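Local coordinates for protein cellulase (Clostridium cellulovorans, PDB 6UI3) that probably hydrolyses internal beta-1,4-glucan links as the family 5 endoglucanase domain of a larger polysaccharide-degrading protein, with broad substrate specificity, at residues Q152-F166 / P195-G208. Numbering follows the deposited sequence. Where two conformers were deposited one is given.
Unlike the reference sequence in segment 152-166: Q152 (reference Glu).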
ATOM      1  N   GLN A 152      -5.719   5.436   3.298  1.00  6.81           N
ATOM      2  CA  GLN A 152      -6.047   5.372   4.729  1.00  6.81           C
ATOM      3  C   GLN A 152      -7.327   6.156   4.984  1.00  7.16           C
ATOM      4  O   GLN A 152      -7.320   7.240   5.589  1.00  7.99           O
ATOM      5  CB  GLN A 152      -4.870   5.825   5.594  1.00  8.55           C
ATOM      6  CG  GLN A 152      -3.788   4.737   5.611  1.00  7.92           C
ATOM      7  CD  GLN A 152      -2.517   5.051   6.348  1.00 11.19           C
ATOM      8  OE1 GLN A 152      -1.705   4.155   6.591  1.00 11.73           O
ATOM      9  NE2 GLN A 152      -2.318   6.290   6.698  1.00 11.45           N
ATOM     10  N   PRO A 153      -8.455   5.627   4.507  1.00  6.79           N
ATOM     11  CA  PRO A 153      -9.723   6.365   4.577  1.00  7.13           C
ATOM     12  C   PRO A 153     -10.172   6.577   6.011  1.00  7.92           C
ATOM     13  O   PRO A 153     -10.156   5.647   6.824  1.00  7.79           O
ATOM     14  CB  PRO A 153     -10.707   5.446   3.839  1.00  7.42           C
ATOM     15  CG  PRO A 153     -10.113   4.059   4.006  1.00  7.49           C
ATOM     16  CD  PRO A 153      -8.624   4.281   3.932  1.00  7.39           C
ATOM     17  N   ARG A 154     -10.631   7.788   6.307  1.00  7.56           N
ATOM     18  CA  ARG A 154     -10.982   8.110   7.681  1.00  7.87           C
ATOM     19  C   ARG A 154     -11.821   9.377   7.714  1.00  8.77           C
ATOM     20  O   ARG A 154     -12.006  10.059   6.703  1.00  9.00           O
ATOM     21  CB  ARG A 154      -9.716   8.273   8.539  1.00  9.22           C
ATOM     22  CG  ARG A 154      -8.812   9.393   8.086  1.00  9.03           C
ATOM     23  CD  ARG A 154      -7.551   9.370   8.903  1.00 10.18           C
ATOM     24  NE  ARG A 154      -6.570  10.403   8.646  1.00 10.41           N
ATOM     25  CZ  ARG A 154      -5.622  10.319   7.723  1.00 10.31           C
ATOM     26  NH1 ARG A 154      -5.568   9.292   6.897  1.00 10.37           N
ATOM     27  NH2 ARG A 154      -4.721  11.284   7.636  1.00 12.28           N
ATOM     28  N   HIS A 155     -12.309   9.698   8.906  1.00  9.21           N
ATOM     29  CA  HIS A 155     -12.899  10.995   9.206  1.00  9.50           C
ATOM     30  C   HIS A 155     -11.837  11.825   9.912  1.00 10.73           C
ATOM     31  O   HIS A 155     -11.427  11.493  11.030  1.00 11.83           O
ATOM     32  CB  HIS A 155     -14.118  10.815  10.105  1.00 11.09           C
ATOM     33  CG  HIS A 155     -14.631  12.088  10.706  1.00 12.05           C
ATOM     34  ND1 HIS A 155     -15.423  12.978  10.012  1.00 13.08           N
ATOM     35  CD2 HIS A 155     -14.460  12.623  11.938  1.00 12.54           C
ATOM     36  CE1 HIS A 155     -15.725  14.000  10.792  1.00 13.73           C
ATOM     37  NE2 HIS A 155     -15.152  13.810  11.967  1.00 14.00           N
ATOM     38  N   GLU A 156     -11.393  12.906   9.264  1.00 10.77           N
ATOM     39  CA  GLU A 156     -10.464  13.886   9.858  1.00 12.10           C
ATOM     40  C   GLU A 156      -9.239  13.131  10.374  1.00 11.27           C
ATOM     41  O   GLU A 156      -8.607  12.404   9.594  1.00 12.78           O
ATOM     42  CB  GLU A 156     -11.181  14.778  10.866  1.00 15.36           C
ATOM     43  CG  GLU A 156     -12.283  15.586  10.235  1.00 21.59           C
ATOM     44  CD  GLU A 156     -12.936  16.556  11.199  1.00 31.68           C
ATOM     45  OE1 GLU A 156     -12.632  16.505  12.409  1.00 35.78           O
ATOM     46  OE2 GLU A 156     -13.764  17.364  10.738  1.00 35.68           O
ATOM     47  N   GLU A 157      -8.843  13.313  11.633  1.00 13.19           N
ATOM     48  CA  GLU A 157      -7.751  12.568  12.255  1.00 14.39           C
ATOM     49  C   GLU A 157      -8.265  11.662  13.374  1.00 14.63           C
ATOM     50  O   GLU A 157      -7.611  11.465  14.404  1.00 15.49           O
ATOM     51  CB  GLU A 157      -6.659  13.519  12.742  1.00 15.82           C
ATOM     52  CG  GLU A 157      -5.940  14.239  11.616  1.00 17.00           C
ATOM     53  CD  GLU A 157      -5.175  13.278  10.714  1.00 19.32           C
ATOM     54  OE1 GLU A 157      -4.590  12.294  11.216  1.00 21.92           O
ATOM     55  OE2 GLU A 157      -5.154  13.503   9.497  1.00 20.89           O
ATOM     56  N   ASP A 158      -9.450  11.089  13.167  1.00 12.67           N
ATOM     57  CA  ASP A 158     -10.038  10.120  14.093  1.00 12.04           C
ATOM     58  C   ASP A 158      -9.576   8.734  13.656  1.00 12.39           C
ATOM     59  O   ASP A 158     -10.101   8.156  12.700  1.00 12.69           O
ATOM     60  CB  ASP A 158     -11.559  10.236  14.108  1.00 13.06           C
ATOM     61  CG  ASP A 158     -12.212   9.238  15.040  1.00 14.56           C
ATOM     62  OD1 ASP A 158     -11.490   8.408  15.629  1.00 14.67           O
ATOM     63  OD2 ASP A 158     -13.448   9.290  15.206  1.00 15.30           O
ATOM     64  N   TRP A 159      -8.554   8.217  14.323  1.00 12.54           N
ATOM     65  CA  TRP A 159      -7.999   6.906  13.998  1.00 13.19           C
ATOM     66  C   TRP A 159      -8.684   5.777  14.751  1.00 13.35           C
ATOM     67  O   TRP A 159      -8.333   4.608  14.537  1.00 14.53           O
ATOM     68  CB  TRP A 159      -6.474   6.925  14.194  1.00 14.09           C
ATOM     69  CG  TRP A 159      -5.810   7.788  13.142  1.00 14.95           C
ATOM     70  CD1 TRP A 159      -5.796   9.158  13.091  1.00 16.88           C
ATOM     71  CD2 TRP A 159      -5.089   7.339  11.982  1.00 15.26           C
ATOM     72  NE1 TRP A 159      -5.118   9.579  11.967  1.00 17.32           N
ATOM     73  CE2 TRP A 159      -4.669   8.485  11.278  1.00 16.36           C
ATOM     74  CE3 TRP A 159      -4.760   6.078  11.470  1.00 15.25           C
ATOM     75  CZ2 TRP A 159      -3.948   8.408  10.087  1.00 15.79           C
ATOM     76  CZ3 TRP A 159      -4.031   6.011  10.293  1.00 15.45           C
ATOM     77  CH2 TRP A 159      -3.629   7.166   9.626  1.00 15.70           C
ATOM     78  N   VAL A 160      -9.683   6.094  15.566  1.00 12.91           N
ATOM     79  CA  VAL A 160     -10.530   5.093  16.213  1.00 13.39           C
ATOM     80  C   VAL A 160     -11.729   4.756  15.341  1.00 13.68           C
ATOM     81  O   VAL A 160     -12.005   3.589  15.057  1.00 14.98           O
ATOM     82  CB  VAL A 160     -10.967   5.587  17.609  1.00 15.11           C
ATOM     83  CG1 VAL A 160     -11.930   4.595  18.247  1.00 16.53           C
ATOM     84  CG2 VAL A 160      -9.756   5.805  18.510  1.00 17.34           C
ATOM     85  N   GLY A 161     -12.447   5.776  14.889  1.00 12.71           N
ATOM     86  CA  GLY A 161     -13.569   5.574  14.002  1.00 12.87           C
ATOM     87  C   GLY A 161     -14.860   5.258  14.735  1.00 13.20           C
ATOM     88  O   GLY A 161     -14.918   5.166  15.959  1.00 14.88           O
ATOM     89  N   THR A 162     -15.927   5.131  13.947  1.00 11.70           N
ATOM     90  CA  THR A 162     -17.260   4.783  14.413  1.00 12.53           C
ATOM     91  C   THR A 162     -17.925   3.958  13.319  1.00 11.43           C
ATOM     92  O   THR A 162     -17.479   3.960  12.167  1.00 10.83           O
ATOM     93  CB  THR A 162     -18.148   6.021  14.641  1.00 14.43           C
ATOM     94  OG1 THR A 162     -18.474   6.615  13.372  1.00 15.85           O
ATOM     95  CG2 THR A 162     -17.467   7.048  15.565  1.00 15.29           C
ATOM     96  N   SER A 163     -19.020   3.284  13.681  1.00 12.51           N
ATOM     97  CA  SER A 163     -19.760   2.495  12.700  0.59 13.37           C
ATOM     98  C   SER A 163     -20.237   3.356  11.537  1.00 12.61           C
ATOM     99  O   SER A 163     -20.265   2.897  10.391  1.00 12.25           O
ATOM    100  CB  SER A 163     -20.934   1.785  13.374  0.59 15.56           C
ATOM    101  OG  SER A 163     -20.453   0.765  14.237  0.59 17.23           O
ATOM    102  N   GLU A 164     -20.620   4.609  11.808  1.00 12.10           N
ATOM    103  CA  GLU A 164     -21.021   5.504  10.726  1.00 12.62           C
ATOM    104  C   GLU A 164     -19.937   5.555   9.657  1.00 10.73           C
ATOM    105  O   GLU A 164     -20.209   5.382   8.469  1.00 10.62           O
ATOM    106  CB  GLU A 164     -21.271   6.926  11.247  1.00 13.43           C
ATOM    107  CG  GLU A 164     -21.597   7.941  10.133  1.00 14.54           C
ATOM    108  CD  GLU A 164     -21.439   9.403  10.560  1.00 16.51           C
ATOM    109  OE1 GLU A 164     -21.671   9.729  11.749  1.00 17.45           O
ATOM    110  OE2 GLU A 164     -21.083  10.236   9.690  1.00 15.07           O
ATOM    111  N   TYR A 165     -18.695   5.817  10.072  1.00  9.98           N
ATOM    112  CA  TYR A 165     -17.620   5.982   9.105  1.00  9.43           C
ATOM    113  C   TYR A 165     -17.272   4.646   8.467  1.00  8.94           C
ATOM    114  O   TYR A 165     -16.954   4.586   7.273  1.00  8.95           O
ATOM    115  CB  TYR A 165     -16.377   6.574   9.770  1.00  9.47           C
ATOM    116  CG  TYR A 165     -16.585   7.780  10.660  1.00  9.75           C
ATOM    117  CD1 TYR A 165     -17.636   8.665  10.462  1.00 10.50           C
ATOM    118  CD2 TYR A 165     -15.731   8.026  11.722  1.00 10.89           C
ATOM    119  CE1 TYR A 165     -17.804   9.773  11.296  1.00 12.20           C
ATOM    120  CE2 TYR A 165     -15.899   9.116  12.555  1.00 10.19           C
ATOM    121  CZ  TYR A 165     -16.936   9.982  12.345  1.00 11.38           C
ATOM    122  OH  TYR A 165     -17.105  11.074  13.188  1.00 14.17           O
ATOM    123  N   PHE A 166     -17.308   3.559   9.253  1.00  8.89           N
ATOM    124  CA  PHE A 166     -17.027   2.252   8.676  1.00  8.66           C
ATOM    125  C   PHE A 166     -18.008   1.959   7.552  1.00  8.80           C
ATOM    126  O   PHE A 166     -17.631   1.407   6.515  1.00  8.47           O
ATOM    127  CB  PHE A 166     -17.120   1.126   9.713  1.00  9.39           C
ATOM    128  CG  PHE A 166     -16.204   1.266  10.920  1.00  9.42           C
ATOM    129  CD1 PHE A 166     -15.073   2.065  10.915  1.00  9.92           C
ATOM    130  CD2 PHE A 166     -16.498   0.547  12.076  1.00 11.16           C
ATOM    131  CE1 PHE A 166     -14.263   2.148  12.038  1.00  9.81           C
ATOM    132  CE2 PHE A 166     -15.689   0.632  13.188  1.00 10.89           C
ATOM    133  CZ  PHE A 166     -14.577   1.435  13.182  1.00 11.10           C
ATOM    134  N   PRO A 195      -9.263  -1.320   1.517  1.00  6.40           N
ATOM    135  CA  PRO A 195      -8.844  -1.194   2.914  1.00  7.39           C
ATOM    136  C   PRO A 195     -10.009  -1.223   3.894  1.00  7.00           C
ATOM    137  O   PRO A 195     -11.146  -0.884   3.558  1.00  7.07           O
ATOM    138  CB  PRO A 195      -8.204   0.204   2.932  1.00  7.18           C
ATOM    139  CG  PRO A 195      -9.030   0.974   1.978  1.00  7.29           C
ATOM    140  CD  PRO A 195      -9.311  -0.004   0.845  1.00  7.65           C
ATOM    141  N   THR A 196      -9.681  -1.608   5.128  1.00  7.10           N
ATOM    142  CA  THR A 196     -10.498  -1.270   6.287  1.00  7.31           C
ATOM    143  C   THR A 196     -10.336   0.233   6.585  1.00  7.00           C
ATOM    144  O   THR A 196      -9.513   0.938   5.986  1.00  7.05           O
ATOM    145  CB  THR A 196      -9.999  -2.068   7.489  1.00  7.52           C
ATOM    146  OG1 THR A 196      -8.614  -1.738   7.669  1.00  7.56           O
ATOM    147  CG2 THR A 196     -10.174  -3.571   7.311  1.00  8.46           C
ATOM    148  N   TYR A 197     -11.100   0.726   7.560  1.00  7.17           N
ATOM    149  CA  TYR A 197     -10.971   2.109   8.010  1.00  7.56           C
ATOM    150  C   TYR A 197      -9.543   2.356   8.488  1.00  7.25           C
ATOM    151  O   TYR A 197      -9.013   1.585   9.295  1.00  7.04           O
ATOM    152  CB  TYR A 197     -11.993   2.349   9.135  1.00  8.24           C
ATOM    153  CG  TYR A 197     -12.046   3.762   9.672  1.00  8.28           C
ATOM    154  CD1 TYR A 197     -11.262   4.134  10.743  1.00  9.57           C
ATOM    155  CD2 TYR A 197     -12.906   4.715   9.142  1.00  8.05           C
ATOM    156  CE1 TYR A 197     -11.301   5.432  11.253  1.00  8.83           C
ATOM    157  CE2 TYR A 197     -12.950   6.011   9.646  1.00  8.86           C
ATOM    158  CZ  TYR A 197     -12.152   6.359  10.697  1.00  8.70           C
ATOM    159  OH  TYR A 197     -12.198   7.658  11.170  1.00 10.04           O
ATOM    160  N   CYS A 198      -8.901   3.402   7.961  1.00  7.49           N
ATOM    161  CA  CYS A 198      -7.497   3.712   8.211  1.00  7.76           C
ATOM    162  C   CYS A 198      -6.547   2.597   7.780  1.00  7.13           C
ATOM    163  O   CYS A 198      -5.376   2.600   8.190  1.00  8.07           O
ATOM    164  CB  CYS A 198      -7.188   4.075   9.678  1.00  9.16           C
ATOM    165  SG  CYS A 198      -7.841   5.665  10.212  1.00 10.45           S
ATOM    166  N   ALA A 199      -7.013   1.645   6.976  1.00  6.96           N
ATOM    167  CA  ALA A 199      -6.278   0.404   6.708  1.00  6.65           C
ATOM    168  C   ALA A 199      -5.835  -0.265   8.008  1.00  7.38           C
ATOM    169  O   ALA A 199      -4.816  -0.953   8.075  1.00  7.89           O
ATOM    170  CB  ALA A 199      -5.107   0.606   5.736  1.00  7.52           C
ATOM    171  N   SER A 200      -6.604  -0.078   9.072  1.00  6.91           N
ATOM    172  CA  SER A 200      -6.231  -0.570  10.386  1.00  7.63           C
ATOM    173  C   SER A 200      -6.512  -2.059  10.561  1.00  7.54           C
ATOM    174  O   SER A 200      -7.511  -2.602  10.072  1.00  7.95           O
ATOM    175  CB  SER A 200      -7.031   0.195  11.445  1.00  8.10           C
ATOM    176  OG  SER A 200      -6.683  -0.210  12.750  1.00  8.77           O
ATOM    177  N   SER A 201      -5.638  -2.697  11.338  1.00  7.83           N
ATOM    178  CA  SER A 201      -5.820  -4.060  11.807  1.00  8.87           C
ATOM    179  C   SER A 201      -6.448  -4.144  13.192  1.00  9.44           C
ATOM    180  O   SER A 201      -6.608  -5.254  13.712  1.00 10.69           O
ATOM    181  CB  SER A 201      -4.483  -4.813  11.794  1.00  9.84           C
ATOM    182  OG  SER A 201      -3.570  -4.280  12.736  1.00 11.04           O
ATOM    183  N   ASP A 202      -6.794  -3.021  13.821  1.00  9.10           N
ATOM    184  CA  ASP A 202      -7.488  -3.111  15.101  1.00  9.84           C
ATOM    185  C   ASP A 202      -8.835  -3.786  14.871  1.00  9.87           C
ATOM    186  O   ASP A 202      -9.518  -3.521  13.878  1.00  9.54           O
ATOM    187  CB  ASP A 202      -7.732  -1.732  15.732  1.00 12.16           C
ATOM    188  CG  ASP A 202      -6.460  -0.943  15.990  1.00 16.12           C
ATOM    189  OD1 ASP A 202      -5.483  -1.540  16.480  1.00 19.73           O
ATOM    190  OD2 ASP A 202      -6.470   0.291  15.736  1.00 16.64           O
ATOM    191  N   TYR A 203      -9.241  -4.615  15.832  0.63 10.33           N
ATOM    192  CA  TYR A 203     -10.404  -5.466  15.618  0.63 10.24           C
ATOM    193  C   TYR A 203     -11.673  -4.704  15.239  0.63  9.72           C
ATOM    194  O   TYR A 203     -12.398  -5.183  14.354  0.63 10.30           O
ATOM    195  CB  TYR A 203     -10.647  -6.429  16.796  0.63 11.16           C
ATOM    196  CG  TYR A 203     -11.700  -7.423  16.403  0.63 11.49           C
ATOM    197  CD1 TYR A 203     -11.417  -8.410  15.474  0.63 12.06           C
ATOM    198  CD2 TYR A 203     -12.996  -7.324  16.881  0.63 11.62           C
ATOM    199  CE1 TYR A 203     -12.384  -9.290  15.052  0.63 12.57           C
ATOM    200  CE2 TYR A 203     -13.982  -8.203  16.452  0.63 11.93           C
ATOM    201  CZ  TYR A 203     -13.656  -9.186  15.544  0.63 12.22           C
ATOM    202  OH  TYR A 203     -14.596 -10.069  15.086  0.63 13.11           O
ATOM    203  N   PRO A 204     -12.006  -3.554  15.827  1.00  9.66           N
ATOM    204  CA  PRO A 204     -13.271  -2.910  15.429  1.00 10.75           C
ATOM    205  C   PRO A 204     -13.339  -2.539  13.960  1.00 10.08           C
ATOM    206  O   PRO A 204     -14.402  -2.631  13.326  1.00  9.94           O
ATOM    207  CB  PRO A 204     -13.354  -1.689  16.349  1.00 12.28           C
ATOM    208  CG  PRO A 204     -12.589  -2.095  17.554  1.00 12.37           C
ATOM    209  CD  PRO A 204     -11.417  -2.895  17.010  1.00 11.92           C
ATOM    210  N   LYS A 205     -12.210  -2.125  13.378  1.00  8.96           N
ATOM    211  CA  LYS A 205     -12.204  -1.820  11.947  1.00  9.12           C
ATOM    212  C   LYS A 205     -12.353  -3.089  11.119  1.00  9.55           C
ATOM    213  O   LYS A 205     -13.042  -3.106  10.090  1.00  9.99           O
ATOM    214  CB  LYS A 205     -10.926  -1.092  11.525  1.00  8.39           C
ATOM    215  CG  LYS A 205     -10.770   0.310  12.084  1.00  9.78           C
ATOM    216  CD  LYS A 205     -10.055   0.347  13.415  1.00 10.16           C
ATOM    217  CE  LYS A 205      -9.533   1.758  13.721  1.00 11.62           C
ATOM    218  NZ  LYS A 205      -8.777   1.850  14.989  1.00 13.08           N
ATOM    219  N   VAL A 206     -11.692  -4.163  11.551  1.00 10.02           N
ATOM    220  CA  VAL A 206     -11.774  -5.435  10.842  1.00 10.65           C
ATOM    221  C   VAL A 206     -13.187  -5.980  10.895  1.00 11.87           C
ATOM    222  O   VAL A 206     -13.745  -6.396   9.867  1.00 12.61           O
ATOM    223  CB  VAL A 206     -10.735  -6.396  11.446  1.00 10.91           C
ATOM    224  CG1 VAL A 206     -10.957  -7.833  10.955  1.00 11.58           C
ATOM    225  CG2 VAL A 206      -9.330  -5.886  11.118  1.00 10.98           C
ATOM    226  N   ALA A 207     -13.811  -5.938  12.067  1.00 11.13           N
ATOM    227  CA  ALA A 207     -15.172  -6.441  12.208  1.00 12.56           C
ATOM    228  C   ALA A 207     -16.173  -5.561  11.472  1.00 13.09           C
ATOM    229  O   ALA A 207     -17.205  -6.063  11.002  1.00 14.05           O
ATOM    230  CB  ALA A 207     -15.538  -6.514  13.687  1.00 14.05           C
ATOM    231  N   GLY A 208     -15.915  -4.260  11.401  1.00 11.24           N
ATOM    232  CA  GLY A 208     -16.800  -3.329  10.722  1.00 10.85           C
ATOM    233  C   GLY A 208     -16.733  -3.378   9.218  1.00  9.72           C
ATOM    234  O   GLY A 208     -17.603  -2.820   8.542  1.00 10.68           O
TER
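The Y197 ring packs against 152-166, with P153 O over one face and the edge of the F166 ring turned toward a face in an offset edge-to-face pair, planes 67° apart. Y165 lies alongside, its CB 3.5 Å from Y197 CE2. Y197 keeps CG anti to the backbone N (chi1 -177°), which carries its OH between two backbone groups: Y197 OH donates to D158 O at 2.6 Å, in the carbonyl plane, and accepts a nearly straight bond from H155 N at 3.0 Å. One hydroxyl thus ties together both sides of the turn. Beside it, C198 N donates to P153 O (2.8 Å), and C198 SG sits obliquely against the W159 indole, 3.4 Å from CE3. R154 CD lies over the same indole face as C198 SG; R154 NH2 pairs with E157 OE2, while W159 NE1 donates to E157 OE1. Farther along, K205 bends at chi2 (90°) and brings NZ to W159 O at 2.8 Å; K205 NZ also forms a salt bridge with D202 OD2. F166 packs against the 203-208 helix, CE2 lying 3.5 Å from P204 O. Q152, a Glu in the reference sequence, bonds through OE1 to H222. The two segments follow the neighbouring parallel strands 145-148 and 192-195, so the contact joins two successive beta-alpha loops on the catalytic face of a GH5 TIM barrel.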